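Local structure of putative thioesterase II (Thermobifida fusca, 3BBJ) at residues A[54-59]-A[108-113]. The protein is a putative thioesterase of the HotDog superfamily that probably hydrolyses acyl-CoA-type thioesters. Sequence-based numbering, arbitrary orientation.
Sequences DHLHAV and TATLDP
His57 and Ala109 form an antiparallel hydrogen-bonded pair, closed by His57 N to Ala109 O at 2.8 Å and by Ala109 N to His57 O at 2.9 Å. Next to it, Ala58 and Thr108 make a non-hydrogen-bonded pair, with the CA of Thr108 also giving a CA-H...O contact to His57 O. This is where strand 57-65 starts and strand 99-109 ends, two neighbours in the N-terminal HotDog domain. Beyond Ala109 the regular pairing stops and side chains replace the missing backbone partners.

His57 is one such side chain. Its CB lies 3.3 Å from Ala109 O, and CG is also near that oxygen. CG stands beside the backbone N, anti to the carbonyl carbon (chi1 -49°), and this turns the ring along the departing 110-111 backbone. ND1 then accepts Leu111 N at 3.0 Å, with an N-H...N angle of 163° and the donor only 5° out of the ring plane, while CE1 comes within 3.7 Å of Leu111 O. Leu56 CB sits over the centre of one ring face. With an alanine in its place, Leu111 N would probably lose its ring acceptor and Leu56 CB the ring face it covers.

Thr110 does the reverse job: its OG1 accepts Leu56 N at 3.1 Å, nearly straight, and lies at the edge of the His55 ring, whose NE2 bonds to Gly84 O. Val59 CG2 packs against Leu111 CD2 at 3.8 Å and against Ala109 CB; Trp246 of the second subunit touches both Ala109 and Leu111.

Because ND1 receives an N-H, its lone pair must be available, so a neutral His57 protonated on NE2 is the likely state, and protonation of ND1 would be expected to break this link.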
# COMPACT_ATOMS: atom_id res chain seq x y z
N ASP A 54 13.16 -3.80 18.41
CA ASP A 54 14.37 -4.61 18.51
C ASP A 54 14.97 -4.91 17.13
O ASP A 54 16.04 -5.49 17.02
CB ASP A 54 14.10 -5.92 19.30
CG ASP A 54 12.72 -6.53 19.02
OD1 ASP A 54 11.92 -5.94 18.26
OD2 ASP A 54 12.41 -7.60 19.58
N HIS A 55 14.28 -4.49 16.07
CA HIS A 55 14.77 -4.67 14.71
C HIS A 55 15.17 -3.33 14.12
O HIS A 55 14.66 -2.28 14.54
CB HIS A 55 13.70 -5.35 13.87
CG HIS A 55 13.27 -6.67 14.42
ND1 HIS A 55 14.09 -7.77 14.42
CD2 HIS A 55 12.10 -7.06 14.97
CE1 HIS A 55 13.44 -8.79 14.96
NE2 HIS A 55 12.23 -8.38 15.30
N LEU A 56 16.05 -3.38 13.13
CA LEU A 56 16.70 -2.17 12.63
C LEU A 56 15.94 -1.39 11.56
O LEU A 56 16.15 -0.18 11.45
CB LEU A 56 18.09 -2.52 12.08
CG LEU A 56 19.10 -3.06 13.11
CD1 LEU A 56 20.49 -3.21 12.47
CD2 LEU A 56 19.18 -2.17 14.36
N HIS A 57 15.05 -2.05 10.81
CA HIS A 57 14.46 -1.45 9.60
C HIS A 57 12.96 -1.47 9.51
O HIS A 57 12.32 -2.40 9.96
CB HIS A 57 14.97 -2.17 8.35
CG HIS A 57 16.45 -2.32 8.33
ND1 HIS A 57 17.06 -3.54 8.25
CD2 HIS A 57 17.43 -1.40 8.46
CE1 HIS A 57 18.37 -3.37 8.29
NE2 HIS A 57 18.62 -2.08 8.42
N ALA A 58 12.44 -0.44 8.85
CA ALA A 58 11.01 -0.29 8.57
C ALA A 58 10.74 -0.95 7.22
O ALA A 58 10.98 -0.35 6.16
CB ALA A 58 10.66 1.18 8.53
N VAL A 59 10.25 -2.19 7.26
CA VAL A 59 10.09 -3.00 6.04
C VAL A 59 8.76 -2.77 5.33
O VAL A 59 8.72 -2.76 4.09
CB VAL A 59 10.38 -4.49 6.30
CG1 VAL A 59 9.97 -5.34 5.12
CG2 VAL A 59 11.89 -4.66 6.59
N THR A 108 8.58 -3.77 11.31
CA THR A 108 10.03 -3.63 11.37
C THR A 108 10.67 -5.00 11.42
O THR A 108 10.13 -5.93 12.03
CB THR A 108 10.53 -2.80 12.58
OG1 THR A 108 10.59 -3.62 13.74
CG2 THR A 108 9.63 -1.57 12.84
N ALA A 109 11.81 -5.11 10.75
CA ALA A 109 12.59 -6.34 10.70
C ALA A 109 14.05 -5.90 10.45
O ALA A 109 14.33 -4.71 10.38
CB ALA A 109 12.10 -7.25 9.60
N THR A 110 14.96 -6.85 10.34
CA THR A 110 16.35 -6.54 10.07
C THR A 110 16.73 -7.23 8.78
O THR A 110 16.84 -8.43 8.74
CB THR A 110 17.28 -7.00 11.22
OG1 THR A 110 16.89 -6.32 12.42
CG2 THR A 110 18.77 -6.69 10.91
N LEU A 111 16.91 -6.45 7.72
CA LEU A 111 17.29 -7.00 6.43
C LEU A 111 18.79 -7.25 6.36
O LEU A 111 19.57 -6.61 7.06
CB LEU A 111 16.92 -6.02 5.32
CG LEU A 111 15.45 -5.64 5.15
CD1 LEU A 111 15.33 -4.74 3.92
CD2 LEU A 111 14.61 -6.89 5.04
N ASP A 112 19.17 -8.18 5.49
CA ASP A 112 20.55 -8.50 5.22
C ASP A 112 21.02 -7.51 4.15
O ASP A 112 20.52 -7.55 3.03
CB ASP A 112 20.65 -9.96 4.74
CG ASP A 112 22.04 -10.34 4.24
OD1 ASP A 112 22.99 -9.54 4.33
OD2 ASP A 112 22.18 -11.48 3.72
N PRO A 113 21.99 -6.64 4.48
CA PRO A 113 22.47 -5.69 3.48
C PRO A 113 23.19 -6.31 2.29
O PRO A 113 23.36 -5.62 1.28
CB PRO A 113 23.39 -4.75 4.25
CG PRO A 113 23.77 -5.48 5.48
CD PRO A 113 22.68 -6.47 5.78